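Local structure of yeast Cdc13 OB4 (Candida glabrata, 3RMH) at residues D38-I47 / L87-L96; L19-Y30 / I114-C122. The protein probably contributes to telomeric DNA binding as part of Cdc13, this piece being its OB4 domain, an OB fold that forms a dimer. The protein carries 2 engineered substitutions. All coordinates share one frame; numbering follows the deposited sequence.

Interaction 1: D38-I47 / L87-L96; sequences DVEIVYDQEI and LTMDIFTPLL
Val39 sets its CG1 methyl over the centre of one face of the Phe92 ring, the two side chains crossing at about a right angle, and so joins a beta hairpin of the OB fold (strands 28-42 and 46-52) to the irregular, partly 3-10 connection that precedes strand 99-108. This CG1 sits 3.7 Å from the centroid of the Phe92 ring, only 7° off the ring normal, a clear CH-pi contact. Ile91 CG1 covers the opposite face, so the ring is held between a residue of the strand and its own chain neighbour. Ile47 CG2 approaches Phe92 CZ obliquely at 3.8 Å, and Ile41 CD1 comes to Phe92 CE2 in a similar oblique way. The same Ile41 methyl also meets Met89 CE at 3.7 Å; bends at chi2 and chi3 (both 63°) bring SD near Val39 O and CE against Ile41. Leu87 inserts its two methyls at the hairpin end: CD1 lies 4.0 Å from Ile47 CD1, while CD2 packs on Ile41 CG2. No hydrogen bond crosses the contact; the side-chain pairs that carry it are apolar. In the second shell, Leu82 of helix 75-82 touches both Leu87 and Ile91. The hairpin itself closes through a classic beta bulge, in which Val42 O accepts from Gln45 N at 3.0 Å and from Glu46 N.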
loop_
_atom_site.group_PDB
_atom_site.type_symbol
_atom_site.label_atom_id
_atom_site.label_comp_id
_atom_site.label_asym_id
_atom_site.label_seq_id
_atom_site.Cartn_x
_atom_site.Cartn_y
_atom_site.Cartn_z
ATOM N N ASP B 38 -2.795 9.493 5.833
ATOM C CA ASP B 38 -3.970 8.632 5.809
ATOM C C ASP B 38 -3.797 7.587 6.877
ATOM O O ASP B 38 -2.684 7.133 7.140
ATOM C CB ASP B 38 -4.126 7.966 4.429
ATOM C CG ASP B 38 -5.551 7.507 4.149
ATOM O OD1 ASP B 38 -6.466 7.862 4.918
ATOM O OD2 ASP B 38 -5.762 6.800 3.142
ATOM N N VAL B 39 -4.898 7.217 7.511
ATOM C CA VAL B 39 -4.883 6.104 8.434
ATOM C C VAL B 39 -6.060 5.203 8.108
ATOM O O VAL B 39 -7.164 5.671 7.851
ATOM C CB VAL B 39 -4.963 6.560 9.905
ATOM C CG1 VAL B 39 -4.983 5.354 10.817
ATOM C CG2 VAL B 39 -3.784 7.470 10.264
ATOM N N GLU B 40 -5.817 3.903 8.106
ATOM C CA GLU B 40 -6.880 2.956 7.863
ATOM C C GLU B 40 -6.877 1.946 8.988
ATOM O O GLU B 40 -5.817 1.508 9.434
ATOM C CB GLU B 40 -6.679 2.277 6.511
ATOM C CG GLU B 40 -7.685 1.197 6.219
ATOM C CD GLU B 40 -7.808 0.919 4.736
ATOM O OE1 GLU B 40 -6.900 1.326 3.977
ATOM O OE2 GLU B 40 -8.821 0.308 4.333
ATOM N N ILE B 41 -8.065 1.609 9.471
ATOM C CA ILE B 41 -8.207 0.630 10.535
ATOM C C ILE B 41 -8.930 -0.611 10.023
ATOM O O ILE B 41 -9.949 -0.503 9.348
ATOM C CB ILE B 41 -8.990 1.211 11.707
ATOM C CG1 ILE B 41 -8.239 2.400 12.314
ATOM C CG2 ILE B 41 -9.231 0.148 12.762
ATOM C CD1 ILE B 41 -9.107 3.234 13.262
ATOM N N VAL B 42 -8.388 -1.781 10.340
ATOM C CA VAL B 42 -9.035 -3.047 10.004
ATOM C C VAL B 42 -9.440 -3.751 11.296
ATOM O O VAL B 42 -8.618 -4.405 11.939
ATOM C CB VAL B 42 -8.108 -3.955 9.178
ATOM C CG1 VAL B 42 -8.797 -5.269 8.853
ATOM C CG2 VAL B 42 -7.684 -3.251 7.901
ATOM N N TYR B 43 -10.703 -3.587 11.683
ATOM C CA TYR B 43 -11.221 -4.144 12.931
ATOM C C TYR B 43 -10.359 -3.716 14.112
ATOM O O TYR B 43 -10.006 -2.547 14.233
ATOM C CB TYR B 43 -11.304 -5.667 12.836
ATOM C CG TYR B 43 -11.998 -6.130 11.577
ATOM C CD1 TYR B 43 -13.353 -6.438 11.576
ATOM C CD2 TYR B 43 -11.302 -6.234 10.383
ATOM C CE1 TYR B 43 -13.990 -6.852 10.419
ATOM C CE2 TYR B 43 -11.926 -6.644 9.224
ATOM C CZ TYR B 43 -13.267 -6.952 9.245
ATOM O OH TYR B 43 -13.876 -7.359 8.081
ATOM N N ASP B 44 -10.032 -4.662 14.984
ATOM C CA ASP B 44 -9.092 -4.402 16.067
ATOM C C ASP B 44 -7.804 -5.172 15.811
ATOM O O ASP B 44 -7.045 -5.476 16.738
ATOM C CB ASP B 44 -9.693 -4.799 17.413
ATOM C CG ASP B 44 -10.300 -6.187 17.394
ATOM O OD1 ASP B 44 -9.851 -7.025 16.581
ATOM O OD2 ASP B 44 -11.229 -6.436 18.193
ATOM N N GLN B 45 -7.563 -5.468 14.536
ATOM C CA GLN B 45 -6.465 -6.335 14.136
ATOM C C GLN B 45 -5.292 -5.591 13.505
ATOM O O GLN B 45 -4.147 -6.027 13.628
ATOM C CB GLN B 45 -6.964 -7.403 13.159
ATOM C CG GLN B 45 -8.192 -8.158 13.633
ATOM C CD GLN B 45 -8.554 -9.298 12.704
ATOM O OE1 GLN B 45 -7.683 -9.901 12.077
ATOM N NE2 GLN B 45 -9.845 -9.593 12.603
ATOM N N GLU B 46 -5.565 -4.483 12.818
ATOM C CA GLU B 46 -4.501 -3.791 12.101
ATOM C C GLU B 46 -4.737 -2.296 11.937
ATOM O O GLU B 46 -5.859 -1.851 11.720
ATOM C CB GLU B 46 -4.275 -4.434 10.727
ATOM C CG GLU B 46 -3.043 -3.933 9.979
ATOM C CD GLU B 46 -2.613 -4.882 8.863
ATOM O OE1 GLU B 46 -3.099 -4.735 7.720
ATOM O OE2 GLU B 46 -1.785 -5.782 9.131
ATOM N N ILE B 47 -3.651 -1.537 12.029
ATOM C CA ILE B 47 -3.661 -0.105 11.733
ATOM C C ILE B 47 -2.624 0.149 10.648
ATOM O O ILE B 47 -1.462 -0.247 10.782
ATOM C CB ILE B 47 -3.301 0.712 12.987
ATOM C CG1 ILE B 47 -4.254 0.369 14.130
ATOM C CG2 ILE B 47 -3.324 2.232 12.681
ATOM C CD1 ILE B 47 -3.866 0.988 15.459
ATOM N N LEU B 87 -10.003 1.875 20.235
ATOM C CA LEU B 87 -9.625 2.022 18.834
ATOM C C LEU B 87 -10.763 2.609 17.997
ATOM O O LEU B 87 -11.689 1.892 17.614
ATOM C CB LEU B 87 -9.190 0.677 18.241
ATOM C CG LEU B 87 -8.773 0.705 16.766
ATOM C CD1 LEU B 87 -7.643 1.706 16.516
ATOM C CD2 LEU B 87 -8.366 -0.682 16.275
ATOM N N THR B 88 -10.691 3.911 17.725
ATOM C CA THR B 88 -11.614 4.569 16.798
ATOM C C THR B 88 -10.835 5.476 15.858
ATOM O O THR B 88 -9.719 5.884 16.174
ATOM C CB THR B 88 -12.650 5.428 17.525
ATOM O OG1 THR B 88 -11.981 6.420 18.313
ATOM C CG2 THR B 88 -13.521 4.568 18.424
ATOM N N MET B 89 -11.420 5.809 14.711
ATOM C CA MET B 89 -10.733 6.683 13.767
ATOM C C MET B 89 -10.460 8.051 14.387
ATOM O O MET B 89 -9.498 8.730 14.028
ATOM C CB MET B 89 -11.544 6.848 12.484
ATOM C CG MET B 89 -10.755 7.471 11.342
ATOM S SD MET B 89 -9.361 6.437 10.822
ATOM C CE MET B 89 -10.227 4.989 10.243
ATOM N N ASP B 90 -11.307 8.448 15.326
ATOM C CA ASP B 90 -11.212 9.781 15.904
ATOM C C ASP B 90 -9.866 10.041 16.577
ATOM O O ASP B 90 -9.402 11.179 16.618
ATOM C CB ASP B 90 -12.358 10.027 16.888
ATOM C CG ASP B 90 -13.724 9.832 16.250
ATOM O OD1 ASP B 90 -13.855 10.068 15.026
ATOM O OD2 ASP B 90 -14.666 9.436 16.968
ATOM N N ILE B 91 -9.230 9.001 17.111
ATOM C CA ILE B 91 -7.958 9.233 17.796
ATOM C C ILE B 91 -6.870 9.680 16.828
ATOM O O ILE B 91 -5.888 10.290 17.238
ATOM C CB ILE B 91 -7.466 8.015 18.609
ATOM C CG1 ILE B 91 -7.005 6.885 17.683
ATOM C CG2 ILE B 91 -8.519 7.577 19.630
ATOM C CD1 ILE B 91 -6.419 5.698 18.426
ATOM N N PHE B 92 -7.042 9.386 15.541
ATOM C CA PHE B 92 -6.041 9.784 14.554
ATOM C C PHE B 92 -6.216 11.206 13.997
ATOM O O PHE B 92 -5.279 11.794 13.456
ATOM C CB PHE B 92 -5.968 8.750 13.430
ATOM C CG PHE B 92 -5.583 7.380 13.921
ATOM C CD1 PHE B 92 -4.259 7.078 14.201
ATOM C CD2 PHE B 92 -6.546 6.414 14.138
ATOM C CE1 PHE B 92 -3.902 5.831 14.665
ATOM C CE2 PHE B 92 -6.190 5.158 14.605
ATOM C CZ PHE B 92 -4.870 4.870 14.865
ATOM N N THR B 93 -7.407 11.764 14.149
ATOM C CA THR B 93 -7.706 13.081 13.564
ATOM C C THR B 93 -6.677 14.187 13.837
ATOM O O THR B 93 -6.299 14.917 12.918
ATOM C CB THR B 93 -9.104 13.553 13.974
ATOM O OG1 THR B 93 -10.066 12.629 13.453
ATOM C CG2 THR B 93 -9.378 14.954 13.432
ATOM N N PRO B 94 -6.222 14.322 15.100
ATOM C CA PRO B 94 -5.252 15.388 15.382
ATOM C C PRO B 94 -3.892 15.174 14.722
ATOM O O PRO B 94 -3.094 16.103 14.659
ATOM C CB PRO B 94 -5.111 15.344 16.915
ATOM C CG PRO B 94 -6.353 14.651 17.396
ATOM C CD PRO B 94 -6.637 13.625 16.329
ATOM N N LEU B 95 -3.628 13.968 14.230
ATOM C CA LEU B 95 -2.315 13.669 13.652
ATOM C C LEU B 95 -2.221 13.928 12.133
ATOM O O LEU B 95 -1.123 13.982 11.572
ATOM C CB LEU B 95 -1.932 12.222 13.975
ATOM C CG LEU B 95 -2.129 11.830 15.448
ATOM C CD1 LEU B 95 -1.832 10.333 15.685
ATOM C CD2 LEU B 95 -1.312 12.715 16.386
ATOM N N LEU B 96 -3.363 14.115 11.472
ATOM C CA LEU B 96 -3.383 14.153 10.007
ATOM C C LEU B 96 -2.738 15.428 9.472
ATOM O O LEU B 96 -2.944 16.515 10.014
ATOM C CB LEU B 96 -4.817 14.052 9.477
ATOM C CG LEU B 96 -5.603 12.778 9.789
ATOM C CD1 LEU B 96 -7.049 12.933 9.330
ATOM C CD2 LEU B 96 -4.952 11.547 9.153
#

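Interaction 2: L19-Y30 / I114-C122; sequences LNHLQHLTPKIY and IIRWSPIEC
Trp117 projects from strand 115-119 of the OB fold and points the edge of its six-membered ring at the face of Tyr30, at the start of strand 28-42. The pair is an offset edge-to-face stack, with centroids 5.4 Å apart and planes at 72°. Both first torsions set CG anti to the carbonyl carbon (chi1 -71° for Trp117, -58° for Tyr30), and chi2 turns each ring roughly perpendicular to its CA-CB-CG plane. Leu19 CD2 lies over one face of Tyr30, offset toward the rim, and also reaches Trp117 CH2 at 3.9 Å. Leu22 CD1 adds an apolar contact near the indole plane, 4.1 Å from Trp117 CZ2. Beyond the indole, Ile115 extends CD1 to the loop carbonyls, 3.4 Å from Gln23 O, and its CG1 slides alongside Leu25 CD2. At the far end Ile120 CD1 nestles between the branches of Ile29, equally close to CG1 and CG2 at 3.5 Å. Nearby, Asn20 and Ile115 form backbone hydrogen bonds with the second subunit, placing this region at the dimer interface. One water links the segments: it donates to Leu19 O and Leu22 O and weakly accepts from Trp117 NE1 at 3.3 Å.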
loop_
_atom_site.group_PDB
_atom_site.type_symbol
_atom_site.label_atom_id
_atom_site.label_comp_id
_atom_site.label_asym_id
_atom_site.label_seq_id
_atom_site.Cartn_x
_atom_site.Cartn_y
_atom_site.Cartn_z
ATOM N N LEU B 19 13.572 4.007 0.603
ATOM C CA LEU B 19 13.199 2.951 1.533
ATOM C C LEU B 19 12.280 1.941 0.858
ATOM O O LEU B 19 12.378 0.737 1.104
ATOM C CB LEU B 19 12.507 3.535 2.762
ATOM C CG LEU B 19 13.352 4.433 3.674
ATOM C CD1 LEU B 19 12.531 4.904 4.852
ATOM C CD2 LEU B 19 14.575 3.667 4.157
ATOM N N ASN B 20 11.384 2.435 0.007
ATOM C CA ASN B 20 10.440 1.553 -0.688
ATOM C C ASN B 20 11.101 0.651 -1.706
ATOM O O ASN B 20 10.493 -0.311 -2.175
ATOM C CB ASN B 20 9.332 2.359 -1.372
ATOM C CG ASN B 20 8.227 2.736 -0.416
ATOM O OD1 ASN B 20 7.873 1.956 0.474
ATOM N ND2 ASN B 20 7.678 3.937 -0.588
ATOM N N HIS B 21 12.338 0.968 -2.065
ATOM C CA HIS B 21 13.056 0.146 -3.045
ATOM C C HIS B 21 13.925 -0.935 -2.412
ATOM O O HIS B 21 14.382 -1.849 -3.105
ATOM C CB HIS B 21 13.886 1.013 -3.992
ATOM C CG HIS B 21 13.087 1.581 -5.128
ATOM N ND1 HIS B 21 13.030 0.982 -6.358
ATOM C CD2 HIS B 21 12.287 2.675 -5.185
ATOM C CE1 HIS B 21 12.234 1.696 -7.150
ATOM N NE2 HIS B 21 11.778 2.717 -6.467
ATOM N N LEU B 22 14.154 -0.835 -1.106
ATOM C CA LEU B 22 15.041 -1.787 -0.425
ATOM C C LEU B 22 14.504 -3.208 -0.570
ATOM O O LEU B 22 13.445 -3.543 -0.033
ATOM C CB LEU B 22 15.208 -1.425 1.050
ATOM C CG LEU B 22 16.047 -0.185 1.374
ATOM C CD1 LEU B 22 15.920 0.148 2.851
ATOM C CD2 LEU B 22 17.511 -0.381 1.001
ATOM N N GLN B 23 15.251 -4.024 -1.305
ATOM C CA GLN B 23 14.855 -5.381 -1.668
ATOM C C GLN B 23 15.131 -6.395 -0.562
ATOM O O GLN B 23 14.405 -7.375 -0.403
ATOM C CB GLN B 23 15.606 -5.807 -2.931
ATOM C CG GLN B 23 15.240 -7.193 -3.435
ATOM C CD GLN B 23 14.664 -7.166 -4.839
ATOM O OE1 GLN B 23 14.902 -6.227 -5.601
ATOM N NE2 GLN B 23 13.899 -8.197 -5.189
ATOM N N HIS B 24 16.185 -6.161 0.202
ATOM C CA HIS B 24 16.582 -7.123 1.220
ATOM C C HIS B 24 16.318 -6.558 2.603
ATOM O O HIS B 24 16.399 -5.347 2.814
ATOM C CB HIS B 24 18.063 -7.476 1.068
ATOM C CG HIS B 24 18.980 -6.308 1.247
ATOM N ND1 HIS B 24 18.857 -5.144 0.520
ATOM C CD2 HIS B 24 20.040 -6.123 2.075
ATOM C CE1 HIS B 24 19.797 -4.292 0.892
ATOM N NE2 HIS B 24 20.527 -4.862 1.831
ATOM N N LEU B 25 15.996 -7.437 3.544
ATOM C CA LEU B 25 15.847 -7.028 4.928
ATOM C C LEU B 25 17.150 -6.426 5.414
ATOM O O LEU B 25 18.183 -7.091 5.411
ATOM C CB LEU B 25 15.489 -8.223 5.808
ATOM C CG LEU B 25 14.125 -8.845 5.556
ATOM C CD1 LEU B 25 13.835 -9.874 6.630
ATOM C CD2 LEU B 25 13.059 -7.761 5.541
ATOM N N THR B 26 17.106 -5.161 5.817
ATOM C CA THR B 26 18.264 -4.558 6.434
ATOM C C THR B 26 18.076 -4.676 7.934
ATOM O O THR B 26 16.955 -4.884 8.430
ATOM C CB THR B 26 18.467 -3.067 6.039
ATOM O OG1 THR B 26 17.439 -2.244 6.626
ATOM C CG2 THR B 26 18.477 -2.903 4.524
ATOM N N PRO B 27 19.177 -4.544 8.648
ATOM C CA PRO B 27 19.178 -4.593 10.097
ATOM C C PRO B 27 19.319 -3.171 10.604
ATOM O O PRO B 27 20.193 -2.877 11.419
ATOM C CB PRO B 27 20.325 -5.434 10.580
ATOM N N LYS B 28 18.454 -2.289 10.107
ATOM C CA LYS B 28 18.504 -0.885 10.471
ATOM C C LYS B 28 17.139 -0.370 10.909
ATOM O O LYS B 28 16.097 -0.877 10.490
ATOM C CB LYS B 28 19.023 -0.035 9.301
ATOM C CG LYS B 28 20.517 -0.169 9.024
ATOM C CD LYS B 28 20.903 0.561 7.747
ATOM C CE LYS B 28 22.415 0.535 7.512
ATOM N NZ LYS B 28 22.938 -0.837 7.235
ATOM N N ILE B 29 17.174 0.642 11.761
ATOM C CA ILE B 29 15.981 1.347 12.182
ATOM C C ILE B 29 16.151 2.749 11.649
ATOM O O ILE B 29 17.194 3.377 11.865
ATOM C CB ILE B 29 15.875 1.373 13.713
ATOM C CG1 ILE B 29 15.618 -0.044 14.228
ATOM C CG2 ILE B 29 14.745 2.305 14.162
ATOM C CD1 ILE B 29 15.958 -0.215 15.706
ATOM N N TYR B 30 15.139 3.218 10.928
ATOM C CA TYR B 30 15.207 4.503 10.258
ATOM C C TYR B 30 14.348 5.488 11.013
ATOM O O TYR B 30 13.164 5.238 11.258
ATOM C CB TYR B 30 14.701 4.366 8.826
ATOM C CG TYR B 30 15.485 3.336 8.053
ATOM C CD1 TYR B 30 15.188 1.983 8.168
ATOM C CD2 TYR B 30 16.535 3.712 7.226
ATOM C CE1 TYR B 30 15.912 1.028 7.473
ATOM C CE2 TYR B 30 17.260 2.757 6.518
ATOM C CZ TYR B 30 16.942 1.421 6.654
ATOM O OH TYR B 30 17.656 0.474 5.957
ATOM N N ILE B 114 6.229 -10.297 1.174
ATOM C CA ILE B 114 6.151 -8.857 0.990
ATOM C C ILE B 114 6.839 -8.174 2.166
ATOM O O ILE B 114 6.643 -8.548 3.323
ATOM C CB ILE B 114 4.686 -8.382 0.921
ATOM C CG1 ILE B 114 3.953 -9.077 -0.237
ATOM C CG2 ILE B 114 4.616 -6.864 0.783
ATOM C CD1 ILE B 114 2.593 -8.477 -0.556
ATOM N N ILE B 115 7.665 -7.180 1.880
ATOM C CA ILE B 115 8.280 -6.447 2.981
ATOM C C ILE B 115 7.274 -5.416 3.485
ATOM O O ILE B 115 6.675 -4.690 2.698
ATOM C CB ILE B 115 9.590 -5.768 2.552
ATOM C CG1 ILE B 115 10.694 -6.818 2.436
ATOM C CG2 ILE B 115 10.001 -4.685 3.574
ATOM C CD1 ILE B 115 11.937 -6.323 1.731
ATOM N N ARG B 116 7.064 -5.371 4.793
ATOM C CA ARG B 116 6.207 -4.329 5.355
ATOM C C ARG B 116 6.977 -3.540 6.398
ATOM O O ARG B 116 7.692 -4.118 7.210
ATOM C CB ARG B 116 4.940 -4.927 5.974
ATOM C CG ARG B 116 3.968 -5.506 4.952
ATOM C CD ARG B 116 2.790 -6.184 5.629
ATOM N NE ARG B 116 1.858 -6.767 4.661
ATOM C CZ ARG B 116 2.055 -7.927 4.038
ATOM N NH1 ARG B 116 3.159 -8.625 4.268
ATOM N NH2 ARG B 116 1.156 -8.387 3.174
ATOM N N TRP B 117 6.826 -2.223 6.362
ATOM C CA TRP B 117 7.458 -1.336 7.326
ATOM C C TRP B 117 6.578 -1.238 8.572
ATOM O O TRP B 117 5.343 -1.189 8.485
ATOM C CB TRP B 117 7.680 0.047 6.687
ATOM C CG TRP B 117 8.760 -0.026 5.650
ATOM C CD1 TRP B 117 8.615 -0.350 4.324
ATOM C CD2 TRP B 117 10.173 0.164 5.869
ATOM N NE1 TRP B 117 9.852 -0.349 3.703
ATOM C CE2 TRP B 117 10.806 -0.051 4.614
ATOM C CE3 TRP B 117 10.937 0.491 6.982
ATOM C CZ2 TRP B 117 12.196 0.081 4.472
ATOM C CZ3 TRP B 117 12.312 0.599 6.830
ATOM C CH2 TRP B 117 12.927 0.407 5.585
ATOM N N SER B 118 7.219 -1.202 9.730
ATOM C CA SER B 118 6.505 -1.258 10.995
ATOM C C SER B 118 7.201 -0.298 11.944
ATOM O O SER B 118 8.404 -0.113 11.834
ATOM C CB SER B 118 6.601 -2.682 11.546
ATOM O OG SER B 118 5.586 -2.940 12.493
ATOM N N PRO B 119 6.453 0.316 12.870
ATOM C CA PRO B 119 7.070 1.258 13.805
ATOM C C PRO B 119 7.466 0.626 15.136
ATOM O O PRO B 119 6.901 -0.387 15.548
ATOM C CB PRO B 119 5.959 2.288 14.025
ATOM C CG PRO B 119 4.698 1.473 13.951
ATOM C CD PRO B 119 4.981 0.343 12.950
ATOM N N ILE B 120 8.418 1.248 15.822
ATOM C CA ILE B 120 8.922 0.721 17.082
ATOM C C ILE B 120 8.503 1.579 18.262
ATOM O O ILE B 120 8.708 2.781 18.238
ATOM C CB ILE B 120 10.456 0.695 17.069
ATOM C CG1 ILE B 120 10.947 -0.219 15.949
ATOM C CG2 ILE B 120 10.993 0.257 18.431
ATOM C CD1 ILE B 120 12.363 0.063 15.518
ATOM N N GLU B 121 7.948 0.953 19.299
ATOM C CA GLU B 121 7.593 1.653 20.530
ATOM C C GLU B 121 6.709 2.859 20.217
ATOM O O GLU B 121 6.816 3.912 20.833
ATOM C CB GLU B 121 8.844 2.097 21.293
ATOM C CG GLU B 121 9.612 0.962 21.957
ATOM C CD GLU B 121 10.973 1.398 22.478
ATOM O OE1 GLU B 121 11.223 2.623 22.551
ATOM O OE2 GLU B 121 11.795 0.516 22.808
ATOM N N CYS B 122 5.839 2.689 19.235
ATOM C CA CYS B 122 4.928 3.751 18.835
ATOM C C CYS B 122 3.630 3.581 19.618
ATOM O O CYS B 122 3.068 2.486 19.653
ATOM C CB CYS B 122 4.673 3.654 17.332
ATOM S SG CYS B 122 3.621 4.940 16.662
HETATM O O HOH W 1 11.729 -2.069 1.619
#

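In the fold
From the N terminus, residues 19-30 come first and lead into strand 28-42, whose far end, with the hairpin to strand 46-52, supplies the first half of interaction 1. The chain then passes through strand 68-73 and helix 75-82 before residues 87-96 return to that hairpin, closing a loop with 39 residues between its segments. Only after strand 99-108 does 114-122 meet 19-30, closing the wider loop of interaction 2, 83 residues between its segments. Interaction 1 is thus nested within it. The centres lie 21 Å apart on opposite sides of the chain's centre, and the nearest atoms are about 6 Å apart: they do not touch; strand 28-42, used by both, connects them.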